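Uncharacterized protein AbaSI (Acinetobacter baumannii, PDB 4PAR) is a restriction endonuclease that cuts DNA containing 5-hydroxymethylcytosine, pairing a nuclease domain resembling VSR endonuclease with an SRA-like domain. Local coordinates at residues K206-G211 with I223-L228; I270-V275 with Y285-L290; K219-W224 with P266-V271. The protein carries 3 engineered substitutions. One frame throughout, in Å; residues are numbered along the deposited sequence.

In the fold
All three contacts lie in the SRA-like part of the chain and meet at strands 221-224 and 268-276, which are neighbours in one sheet. Contact 1 leads from the end of strand 221-224 to a DNA-bound loop. Contact 2 pairs strand 268-276 with strand 283-295 on one side, and contact 3 pairs it with strand 221-224 on the other. The centres of contacts 1 and 2 are about 10 Å apart; the centre of contact 3 is about 12 Å from each of theirs. Trp224 O and Phe272 N, 2.9 Å apart, probably hydrogen-bond between contacts 1 and 2. Contacts 1 and 2 touch the DNA directly, whereas the nearest atom of contact 3 is about 10 Å from it.

Contact 1 (K206-G211 with I223-L228). With nucleotides of chain D; nucleotides of chain C.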
# COMPACT_ATOMS: atom_id res chain seq x y z
N LYS F 206 -2.28 -31.23 -7.05
CA LYS F 206 -2.81 -30.03 -7.68
C LYS F 206 -2.56 -28.81 -6.80
O LYS F 206 -2.07 -27.78 -7.27
CB LYS F 206 -4.31 -30.19 -7.97
CG LYS F 206 -4.89 -29.15 -8.93
CD LYS F 206 -6.38 -29.38 -9.15
CE LYS F 206 -6.99 -28.30 -10.03
NZ LYS F 206 -8.48 -28.38 -10.06
N ASN F 207 -2.90 -28.93 -5.52
CA ASN F 207 -2.64 -27.89 -4.51
C ASN F 207 -2.16 -28.54 -3.22
O ASN F 207 -2.61 -29.62 -2.87
CB ASN F 207 -3.90 -27.06 -4.21
CG ASN F 207 -4.45 -26.32 -5.42
OD1 ASN F 207 -4.62 -26.89 -6.50
ND2 ASN F 207 -4.76 -25.04 -5.24
N TYR F 208 -1.24 -27.89 -2.51
CA TYR F 208 -0.92 -28.34 -1.16
C TYR F 208 -0.84 -27.18 -0.18
O TYR F 208 0.03 -26.31 -0.29
CB TYR F 208 0.40 -29.12 -1.14
CG TYR F 208 0.50 -30.06 0.03
CD1 TYR F 208 -0.43 -31.09 0.19
CD2 TYR F 208 1.50 -29.93 0.98
CE1 TYR F 208 -0.35 -31.97 1.25
CE2 TYR F 208 1.58 -30.80 2.06
CZ TYR F 208 0.65 -31.82 2.18
OH TYR F 208 0.71 -32.70 3.24
N GLN F 209 -1.77 -27.14 0.77
CA GLN F 209 -1.78 -26.08 1.77
C GLN F 209 -1.17 -26.46 3.12
O GLN F 209 -1.00 -25.60 3.99
CB GLN F 209 -3.21 -25.60 1.99
CG GLN F 209 -3.95 -25.32 0.71
CD GLN F 209 -5.45 -25.41 0.89
OE1 GLN F 209 -6.22 -25.13 -0.03
NE2 GLN F 209 -5.87 -25.81 2.09
N ARG F 210 -0.83 -27.73 3.30
CA ARG F 210 -0.27 -28.17 4.57
C ARG F 210 1.23 -27.92 4.65
O ARG F 210 1.91 -27.88 3.62
CB ARG F 210 -0.58 -29.65 4.82
CG ARG F 210 -0.53 -30.02 6.29
CD ARG F 210 -1.09 -31.41 6.57
NE ARG F 210 -0.97 -31.73 7.99
CZ ARG F 210 -1.35 -32.88 8.54
NH1 ARG F 210 -1.89 -33.83 7.79
NH2 ARG F 210 -1.18 -33.07 9.84
N GLY F 211 1.74 -27.76 5.87
CA GLY F 211 3.15 -27.48 6.09
C GLY F 211 4.10 -28.60 5.71
O GLY F 211 5.03 -28.40 4.93
N ILE F 223 9.22 -34.09 3.62
CA ILE F 223 9.33 -32.85 2.86
C ILE F 223 8.80 -31.72 3.72
O ILE F 223 7.63 -31.72 4.11
CB ILE F 223 8.53 -32.90 1.55
CG1 ILE F 223 8.68 -34.25 0.86
CG2 ILE F 223 8.95 -31.76 0.64
CD1 ILE F 223 10.00 -34.44 0.17
N TRP F 224 9.64 -30.73 4.01
CA TRP F 224 9.23 -29.70 4.96
C TRP F 224 9.25 -28.31 4.34
O TRP F 224 10.19 -27.95 3.62
CB TRP F 224 10.13 -29.75 6.19
CG TRP F 224 9.57 -29.04 7.37
CD1 TRP F 224 8.26 -28.75 7.60
CD2 TRP F 224 10.31 -28.51 8.47
NE1 TRP F 224 8.13 -28.08 8.80
CE2 TRP F 224 9.37 -27.92 9.35
CE3 TRP F 224 11.66 -28.48 8.81
CZ2 TRP F 224 9.76 -27.30 10.54
CZ3 TRP F 224 12.04 -27.87 9.98
CH2 TRP F 224 11.09 -27.29 10.84
N PHE F 225 8.22 -27.51 4.62
CA PHE F 225 8.12 -26.15 4.10
C PHE F 225 7.99 -25.13 5.22
O PHE F 225 7.00 -24.41 5.29
CB PHE F 225 6.92 -26.01 3.17
CG PHE F 225 6.83 -27.06 2.12
CD1 PHE F 225 7.93 -27.38 1.35
CD2 PHE F 225 5.65 -27.75 1.91
CE1 PHE F 225 7.86 -28.36 0.38
CE2 PHE F 225 5.56 -28.73 0.94
CZ PHE F 225 6.67 -29.04 0.18
N PRO F 226 9.00 -25.05 6.10
CA PRO F 226 8.91 -24.16 7.25
C PRO F 226 9.20 -22.70 6.91
O PRO F 226 9.86 -22.40 5.92
CB PRO F 226 9.97 -24.71 8.19
CG PRO F 226 11.02 -25.22 7.27
CD PRO F 226 10.32 -25.71 6.03
N ARG F 227 8.69 -21.81 7.75
CA ARG F 227 9.21 -20.45 7.79
C ARG F 227 10.32 -20.45 8.82
O ARG F 227 10.10 -20.80 9.98
CB ARG F 227 8.12 -19.45 8.17
CG ARG F 227 6.95 -19.38 7.20
CD ARG F 227 6.01 -18.26 7.61
NE ARG F 227 4.85 -18.12 6.74
CZ ARG F 227 3.99 -17.10 6.81
NH1 ARG F 227 4.18 -16.14 7.70
NH2 ARG F 227 2.96 -17.05 5.99
N LEU F 228 11.52 -20.05 8.41
CA LEU F 228 12.71 -20.23 9.23
C LEU F 228 12.89 -19.07 10.21
O LEU F 228 13.93 -18.93 10.84
CB LEU F 228 13.95 -20.38 8.35
CG LEU F 228 14.30 -21.83 8.01
CD1 LEU F 228 13.16 -22.47 7.25
CD2 LEU F 228 15.57 -21.92 7.21
P DA D 11 -10.72 -27.14 -6.59
OP1 DA D 11 -10.57 -26.85 -8.04
OP2 DA D 11 -12.01 -27.63 -6.06
O5' DA D 11 -9.58 -28.16 -6.15
C5' DA D 11 -8.22 -27.87 -6.46
C4' DA D 11 -7.29 -28.46 -5.41
O4' DA D 11 -7.48 -27.78 -4.14
C3' DA D 11 -7.46 -29.94 -5.12
O3' DA D 11 -6.20 -30.51 -4.81
C2' DA D 11 -8.39 -29.95 -3.91
C1' DA D 11 -7.94 -28.70 -3.16
N9 DA D 11 -9.01 -28.05 -2.41
C8 DA D 11 -10.23 -27.66 -2.89
N7 DA D 11 -11.00 -27.09 -2.00
C5 DA D 11 -10.22 -27.08 -0.85
C6 DA D 11 -10.46 -26.60 0.45
N6 DA D 11 -11.61 -26.01 0.81
N1 DA D 11 -9.48 -26.74 1.37
C2 DA D 11 -8.34 -27.33 0.99
N3 DA D 11 -7.99 -27.82 -0.20
C4 DA D 11 -8.99 -27.66 -1.09
P DG D 12 -5.97 -32.10 -4.91
OP1 DG D 12 -4.70 -32.30 -5.66
OP2 DG D 12 -7.22 -32.73 -5.40
O5' DG D 12 -5.75 -32.54 -3.40
C5' DG D 12 -4.76 -31.89 -2.62
C4' DG D 12 -4.99 -32.11 -1.14
O4' DG D 12 -6.07 -31.27 -0.67
C3' DG D 12 -5.35 -33.54 -0.74
O3' DG D 12 -4.50 -33.96 0.31
C2' DG D 12 -6.82 -33.44 -0.28
C1' DG D 12 -6.90 -32.00 0.20
N9 DG D 12 -8.24 -31.42 0.11
C8 DG D 12 -9.03 -31.32 -1.01
N7 DG D 12 -10.17 -30.72 -0.80
C5 DG D 12 -10.14 -30.40 0.55
C6 DG D 12 -11.10 -29.74 1.35
O6 DG D 12 -12.21 -29.30 1.01
N1 DG D 12 -10.68 -29.61 2.67
C2 DG D 12 -9.47 -30.06 3.16
N2 DG D 12 -9.23 -29.84 4.46
N3 DG D 12 -8.56 -30.68 2.42
C4 DG D 12 -8.96 -30.81 1.13
P DG C 6 -0.59 -21.39 5.36
OP1 DG C 6 0.51 -21.88 6.21
OP2 DG C 6 -1.19 -20.06 5.62
O5' DG C 6 -0.11 -21.44 3.84
C5' DG C 6 0.27 -22.68 3.27
C4' DG C 6 -0.08 -22.74 1.79
O4' DG C 6 -1.51 -22.64 1.61
C3' DG C 6 0.53 -21.64 0.94
O3' DG C 6 0.91 -22.17 -0.31
C2' DG C 6 -0.60 -20.62 0.81
C1' DG C 6 -1.84 -21.50 0.84
N9 DG C 6 -2.99 -20.86 1.47
C8 DG C 6 -3.04 -20.34 2.75
N7 DG C 6 -4.20 -19.84 3.06
C5 DG C 6 -4.98 -20.04 1.93
C6 DG C 6 -6.33 -19.70 1.69
O6 DG C 6 -7.12 -19.14 2.46
N1 DG C 6 -6.74 -20.08 0.42
C2 DG C 6 -5.94 -20.71 -0.51
N2 DG C 6 -6.52 -21.00 -1.69
N3 DG C 6 -4.67 -21.04 -0.30
C4 DG C 6 -4.26 -20.67 0.94
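Phe225 meets Gly211 where the DNA-bound loop passes the end of strand 221-224. This is the tighter part of the contact. Phe225 N gives Gly211 O a weak, bent hydrogen bond of 3.3 Å. The same carbonyl oxygen lies 3.2 Å from Phe225 CD2, obliquely to the ring. CG of Phe225 sits beside its own backbone N (chi1 -50°), which brings the ring to that oxygen. Tyr208, its hydroxyl hydrogen-bonded to Gly212 O, reaches the edge of the Phe225 ring with CD2, 4.2 Å from Phe225 CE2. Trp224 stays further back, with CD1 4.2 Å from Gly211 O near the plane of the indole.

Lys206, Asn207 and Gln209 face the DNA and do not touch residues 223-228. Lys206 N donates to OP1 of DG12 of chain D at 3.0 Å. The extended Lys206 side chain brings NZ 3.3 Å from OP1 of DA11 of chain D, a weak bond. Gln209 enters the minor groove, and its OE1 accepts a bond from N2 of a guanine base. Arg210 is exposed, and its carbonyl oxygen comes near the Phe225 ring edge. Gly211 carries the close contact yet is itself exposed.

Behind the contact, Phe225 packs on Thr194, Val197 and Cys198 of helix 194-200 and on Phe272 of strand 268-276. Tyr208 and Ile223 both touch Ala213 of strand 212-214.

Contact 2 (I270-V275 with Y285-L290). With nucleotides of chain C.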
# COMPACT_ATOMS: atom_id res chain seq x y z
N ILE F 270 13.94 -33.24 4.34
CA ILE F 270 14.44 -32.42 3.23
C ILE F 270 13.70 -31.08 3.28
O ILE F 270 12.47 -31.02 3.30
CB ILE F 270 14.24 -33.12 1.87
CG1 ILE F 270 14.13 -32.10 0.74
CG2 ILE F 270 13.03 -34.03 1.91
CD1 ILE F 270 12.72 -31.90 0.21
N VAL F 271 14.47 -29.99 3.30
CA VAL F 271 13.90 -28.69 3.62
C VAL F 271 13.79 -27.73 2.44
O VAL F 271 14.74 -27.57 1.66
CB VAL F 271 14.71 -28.00 4.73
CG1 VAL F 271 13.92 -26.84 5.31
CG2 VAL F 271 15.05 -28.99 5.81
N PHE F 272 12.63 -27.11 2.31
CA PHE F 272 12.43 -25.98 1.42
C PHE F 272 11.84 -24.81 2.21
O PHE F 272 10.70 -24.87 2.65
CB PHE F 272 11.51 -26.35 0.26
CG PHE F 272 12.20 -27.06 -0.86
CD1 PHE F 272 12.56 -28.39 -0.73
CD2 PHE F 272 12.47 -26.41 -2.05
CE1 PHE F 272 13.19 -29.06 -1.77
CE2 PHE F 272 13.09 -27.07 -3.09
CZ PHE F 272 13.45 -28.40 -2.95
N ALA F 273 12.62 -23.75 2.37
CA ALA F 273 12.19 -22.62 3.19
C ALA F 273 11.29 -21.68 2.40
O ALA F 273 11.55 -21.39 1.23
CB ALA F 273 13.39 -21.87 3.73
N ARG F 274 10.23 -21.19 3.04
CA ARG F 274 9.34 -20.25 2.39
C ARG F 274 9.96 -18.86 2.42
O ARG F 274 10.20 -18.29 3.48
CB ARG F 274 7.97 -20.22 3.07
CG ARG F 274 7.08 -19.07 2.61
CD ARG F 274 5.72 -19.16 3.25
NE ARG F 274 4.88 -18.00 2.95
CZ ARG F 274 3.57 -17.95 3.16
NH1 ARG F 274 2.95 -19.00 3.68
NH2 ARG F 274 2.88 -16.86 2.86
N VAL F 275 10.21 -18.32 1.23
CA VAL F 275 10.86 -17.02 1.11
C VAL F 275 10.15 -16.18 0.07
O VAL F 275 9.68 -16.70 -0.95
CB VAL F 275 12.35 -17.16 0.73
CG1 VAL F 275 13.13 -17.82 1.85
CG2 VAL F 275 12.51 -17.94 -0.57
N TYR F 285 9.76 -21.14 -2.58
CA TYR F 285 10.31 -22.17 -1.71
C TYR F 285 11.71 -22.60 -2.12
O TYR F 285 11.92 -23.17 -3.20
CB TYR F 285 9.33 -23.35 -1.66
CG TYR F 285 8.02 -22.93 -1.01
CD1 TYR F 285 7.03 -22.32 -1.76
CD2 TYR F 285 7.82 -23.06 0.35
CE1 TYR F 285 5.86 -21.89 -1.18
CE2 TYR F 285 6.65 -22.64 0.95
CZ TYR F 285 5.67 -22.05 0.17
OH TYR F 285 4.50 -21.62 0.76
N ARG F 286 12.67 -22.30 -1.25
CA ARG F 286 14.09 -22.49 -1.53
C ARG F 286 14.66 -23.71 -0.82
O ARG F 286 14.48 -23.87 0.39
CB ARG F 286 14.89 -21.25 -1.13
CG ARG F 286 16.39 -21.51 -0.97
CD ARG F 286 17.15 -20.24 -0.59
NE ARG F 286 17.24 -19.31 -1.71
CZ ARG F 286 18.14 -19.41 -2.68
NH1 ARG F 286 19.01 -20.40 -2.68
NH2 ARG F 286 18.15 -18.52 -3.66
N PHE F 287 15.35 -24.56 -1.57
CA PHE F 287 15.92 -25.76 -0.99
C PHE F 287 17.06 -25.39 -0.06
O PHE F 287 18.04 -24.78 -0.49
CB PHE F 287 16.41 -26.68 -2.12
CG PHE F 287 17.16 -27.88 -1.65
CD1 PHE F 287 16.53 -28.87 -0.92
CD2 PHE F 287 18.49 -28.04 -1.98
CE1 PHE F 287 17.22 -29.98 -0.50
CE2 PHE F 287 19.19 -29.15 -1.57
CZ PHE F 287 18.56 -30.12 -0.83
N MET F 288 16.93 -25.73 1.22
CA MET F 288 18.00 -25.48 2.18
C MET F 288 18.94 -26.66 2.39
O MET F 288 20.06 -26.49 2.86
CB MET F 288 17.41 -25.07 3.53
CG MET F 288 16.78 -23.69 3.53
SD MET F 288 17.89 -22.45 2.82
CE MET F 288 16.92 -20.96 3.00
N GLY F 289 18.49 -27.86 2.04
CA GLY F 289 19.33 -29.04 2.22
C GLY F 289 18.56 -30.28 2.66
O GLY F 289 17.33 -30.27 2.74
N LEU F 290 19.31 -31.33 2.99
CA LEU F 290 18.77 -32.50 3.66
C LEU F 290 19.31 -32.55 5.09
O LEU F 290 20.52 -32.73 5.31
CB LEU F 290 19.12 -33.79 2.92
CG LEU F 290 18.62 -35.08 3.57
CD1 LEU F 290 17.13 -35.00 3.84
CD2 LEU F 290 18.95 -36.28 2.70
P DA C 7 1.70 -21.25 -1.36
OP1 DA C 7 2.58 -22.14 -2.15
OP2 DA C 7 2.29 -20.13 -0.60
O5' DA C 7 0.56 -20.68 -2.31
C5' DA C 7 -0.13 -21.55 -3.18
C4' DA C 7 -1.26 -20.83 -3.89
O4' DA C 7 -2.26 -20.42 -2.92
C3' DA C 7 -0.86 -19.57 -4.65
O3' DA C 7 -1.39 -19.63 -5.97
C2' DA C 7 -1.49 -18.43 -3.84
C1' DA C 7 -2.69 -19.12 -3.21
N9 DA C 7 -3.15 -18.51 -1.96
C8 DA C 7 -2.42 -18.35 -0.82
N7 DA C 7 -3.09 -17.79 0.16
C5 DA C 7 -4.34 -17.56 -0.37
C6 DA C 7 -5.51 -16.99 0.17
N6 DA C 7 -5.59 -16.53 1.42
N1 DA C 7 -6.60 -16.91 -0.63
C2 DA C 7 -6.51 -17.38 -1.88
N3 DA C 7 -5.47 -17.94 -2.50
C4 DA C 7 -4.40 -18.00 -1.68
P DG C 6 -0.59 -21.39 5.36
OP1 DG C 6 0.51 -21.88 6.21
OP2 DG C 6 -1.19 -20.06 5.62
O5' DG C 6 -0.11 -21.44 3.84
C5' DG C 6 0.27 -22.68 3.27
C4' DG C 6 -0.08 -22.74 1.79
O4' DG C 6 -1.51 -22.64 1.61
C3' DG C 6 0.53 -21.64 0.94
O3' DG C 6 0.91 -22.17 -0.31
C2' DG C 6 -0.60 -20.62 0.81
C1' DG C 6 -1.84 -21.50 0.84
N9 DG C 6 -2.99 -20.86 1.47
C8 DG C 6 -3.04 -20.34 2.75
N7 DG C 6 -4.20 -19.84 3.06
C5 DG C 6 -4.98 -20.04 1.93
C6 DG C 6 -6.33 -19.70 1.69
O6 DG C 6 -7.12 -19.14 2.46
N1 DG C 6 -6.74 -20.08 0.42
C2 DG C 6 -5.94 -20.71 -0.51
N2 DG C 6 -6.52 -21.00 -1.69
N3 DG C 6 -4.67 -21.04 -0.30
C4 DG C 6 -4.26 -20.67 0.94
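Residues 270-275 and 285-290 run antiparallel, and a beta bulge shifts the register by one residue where Val271 faces both Met288 and Gly289. Val271 N bonds to Gly289 O almost straight (178°). Met288 N returns a bond to Val271 O. Beyond the bulge, Ala273 and Arg286 form a hydrogen-bonded pair through both backbone groups.

Phe272 and Phe287 lie on the face that also carries Ile270, Arg274, Tyr285 and Leu290. Phe287 CB lies over the Phe272 ring, a CH-pi contact of 3.7 Å to the ring centroid. The two rings meet obliquely, their planes 48° apart. With CG anti to its backbone N (chi1 173°), the Phe287 ring brings CD1 3.5 Å from Phe272 CE1. Ile270 comes to the edge of the Phe287 ring at about a right angle, with CG1 3.9 Å from Phe287 CE1.

The strands are the two arms of a beta hairpin, 268-276 and 283-295, in the SRA-like domain. One end of the hairpin reaches the DNA backbone. There Arg274 and Tyr285 lie side by side and point the same way, with Arg274 CB 3.5 Å from Tyr285 CE2. Tyr285 OH donates to OP2 of DA7 of chain C at 3.0 Å, and this oxygen lies in the plane of the ring at its edge. Arg274 NH1 comes only to 3.9 Å from O5' of DG6 of chain C.

Met288, at the bulge, points toward strand 268-276 and bends at chi2. Its CE packs 3.7 Å from Ala273 CB, on the face opposite Phe272. Arg286 bends at chi3, and its guanidinium forms a salt bridge with Asp111 and a hydrogen bond with Asn188.

Contact 3 (K219-W224 with P266-V271); sequences KDTLIW and PQKRIV
Arg269 crosses to strand 221-224, where its guanidinium meets Leu222 and Trp224. CG of Arg269 lies beside the backbone N (chi1 -74°) and the chain then runs extended, carrying the charge to the indole. NH1 sits over the centre of the Trp224 ring, 3.5 Å from Trp224 CE2. This is a cation-pi contact, with Arg269 CZ 4.6 Å from the centroid of the six-membered ring. The two planes are 67° apart, so the guanidinium stands on the indole instead of stacking flat. Leu222 runs beside Arg269 in the same direction, and its CD2 lies over one face of the guanidinium, 3.3 Å from Arg269 NE. Glu247 forms a salt bridge with the same NH1, so this nitrogen meets both a carboxylate and the indole face. The carboxylate probably offsets part of the positive charge. Pro266, after a cis peptide bond, places CG 3.8 Å from Leu222 CB.

On the other face of the sheet the groups are arranged in pairs. Ile223 and Ile270 lie side by side, with Ile223 CD1 3.5 Å from Ile270 CG2. Thr221 and Lys268 cross obliquely, and Thr221 CG2 touches Lys268 CB at 3.6 Å. Thr221 OG1 is hydrogen-bonded to His215 ND1. Just before the strand, Asp220 runs alongside the aliphatic part of Lys268, yet its OD2 remains 5.6 Å from Lys268 NZ, which pairs with Glu292.

Backbone bonds keep these rows aligned. Lys268 N and Ile270 N donate to Asp220 O and Leu222 O, the second bond being weak. Leu222 N and Trp224 N donate to Lys268 O and Ile270 O. This staggered pattern is that of parallel beta strands, here a parallel pair within the mixed sheet of the SRA-like domain.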
# COMPACT_ATOMS: atom_id res chain seq x y z
N LYS F 219 10.40 -43.55 3.71
CA LYS F 219 9.55 -43.41 4.89
C LYS F 219 10.29 -42.83 6.10
O LYS F 219 9.69 -42.60 7.15
CB LYS F 219 8.91 -44.75 5.26
CG LYS F 219 9.87 -45.78 5.85
CD LYS F 219 9.12 -46.99 6.39
CE LYS F 219 10.06 -48.00 7.02
NZ LYS F 219 9.33 -49.19 7.55
N ASP F 220 11.60 -42.62 5.96
CA ASP F 220 12.39 -41.99 7.02
C ASP F 220 12.60 -40.49 6.78
O ASP F 220 13.22 -39.82 7.61
CB ASP F 220 13.74 -42.70 7.17
CG ASP F 220 14.59 -42.61 5.91
OD1 ASP F 220 14.01 -42.53 4.81
OD2 ASP F 220 15.83 -42.62 6.03
N THR F 221 12.09 -39.97 5.67
CA THR F 221 12.28 -38.57 5.32
C THR F 221 10.96 -37.80 5.17
O THR F 221 9.95 -38.37 4.77
CB THR F 221 13.07 -38.41 4.00
OG1 THR F 221 12.41 -39.15 2.96
CG2 THR F 221 14.49 -38.92 4.16
N LEU F 222 10.99 -36.51 5.50
CA LEU F 222 9.81 -35.66 5.39
C LEU F 222 10.10 -34.40 4.56
O LEU F 222 11.11 -33.73 4.78
CB LEU F 222 9.31 -35.26 6.78
CG LEU F 222 8.06 -34.39 6.82
CD1 LEU F 222 6.81 -35.21 6.53
CD2 LEU F 222 7.93 -33.66 8.15
N ILE F 223 9.22 -34.09 3.62
CA ILE F 223 9.33 -32.85 2.86
C ILE F 223 8.80 -31.72 3.72
O ILE F 223 7.63 -31.72 4.11
CB ILE F 223 8.53 -32.90 1.55
CG1 ILE F 223 8.68 -34.25 0.86
CG2 ILE F 223 8.95 -31.76 0.64
CD1 ILE F 223 10.00 -34.44 0.17
N TRP F 224 9.64 -30.73 4.01
CA TRP F 224 9.23 -29.70 4.96
C TRP F 224 9.25 -28.31 4.34
O TRP F 224 10.19 -27.95 3.62
CB TRP F 224 10.13 -29.75 6.19
CG TRP F 224 9.57 -29.04 7.37
CD1 TRP F 224 8.26 -28.75 7.60
CD2 TRP F 224 10.31 -28.51 8.47
NE1 TRP F 224 8.13 -28.08 8.80
CE2 TRP F 224 9.37 -27.92 9.35
CE3 TRP F 224 11.66 -28.48 8.81
CZ2 TRP F 224 9.76 -27.30 10.54
CZ3 TRP F 224 12.04 -27.87 9.98
CH2 TRP F 224 11.09 -27.29 10.84
N PRO F 266 9.59 -38.95 11.56
CA PRO F 266 10.74 -39.35 10.76
C PRO F 266 12.01 -38.59 11.10
O PRO F 266 11.97 -37.38 11.35
CB PRO F 266 10.30 -39.04 9.33
CG PRO F 266 9.34 -37.91 9.49
CD PRO F 266 8.60 -38.20 10.77
N GLN F 267 13.14 -39.29 11.09
CA GLN F 267 14.40 -38.74 11.59
C GLN F 267 15.13 -37.84 10.59
O GLN F 267 16.12 -37.20 10.94
CB GLN F 267 15.32 -39.88 12.02
CG GLN F 267 14.86 -40.57 13.28
CD GLN F 267 14.61 -39.58 14.40
OE1 GLN F 267 13.47 -39.39 14.83
NE2 GLN F 267 15.67 -38.96 14.90
N LYS F 268 14.63 -37.79 9.36
CA LYS F 268 15.22 -36.93 8.34
C LYS F 268 14.18 -36.01 7.72
O LYS F 268 13.02 -36.39 7.56
CB LYS F 268 15.89 -37.76 7.25
CG LYS F 268 17.15 -38.48 7.68
CD LYS F 268 17.62 -39.43 6.59
CE LYS F 268 18.95 -40.08 6.97
NZ LYS F 268 20.02 -39.05 7.14
N ARG F 269 14.60 -34.79 7.38
CA ARG F 269 13.72 -33.88 6.66
C ARG F 269 14.47 -33.15 5.55
O ARG F 269 15.51 -32.55 5.79
CB ARG F 269 13.09 -32.86 7.62
CG ARG F 269 12.00 -33.42 8.52
CD ARG F 269 11.36 -32.33 9.36
NE ARG F 269 10.37 -32.86 10.29
CZ ARG F 269 9.70 -32.12 11.17
NH1 ARG F 269 9.91 -30.81 11.23
NH2 ARG F 269 8.82 -32.68 11.98
N ILE F 270 13.94 -33.24 4.34
CA ILE F 270 14.44 -32.42 3.23
C ILE F 270 13.70 -31.08 3.28
O ILE F 270 12.47 -31.02 3.30
CB ILE F 270 14.24 -33.12 1.87
CG1 ILE F 270 14.13 -32.10 0.74
CG2 ILE F 270 13.03 -34.03 1.91
CD1 ILE F 270 12.72 -31.90 0.21
N VAL F 271 14.47 -29.99 3.30
CA VAL F 271 13.90 -28.69 3.62
C VAL F 271 13.79 -27.73 2.44
O VAL F 271 14.74 -27.57 1.66
CB VAL F 271 14.71 -28.00 4.73
CG1 VAL F 271 13.92 -26.84 5.31
CG2 VAL F 271 15.05 -28.99 5.81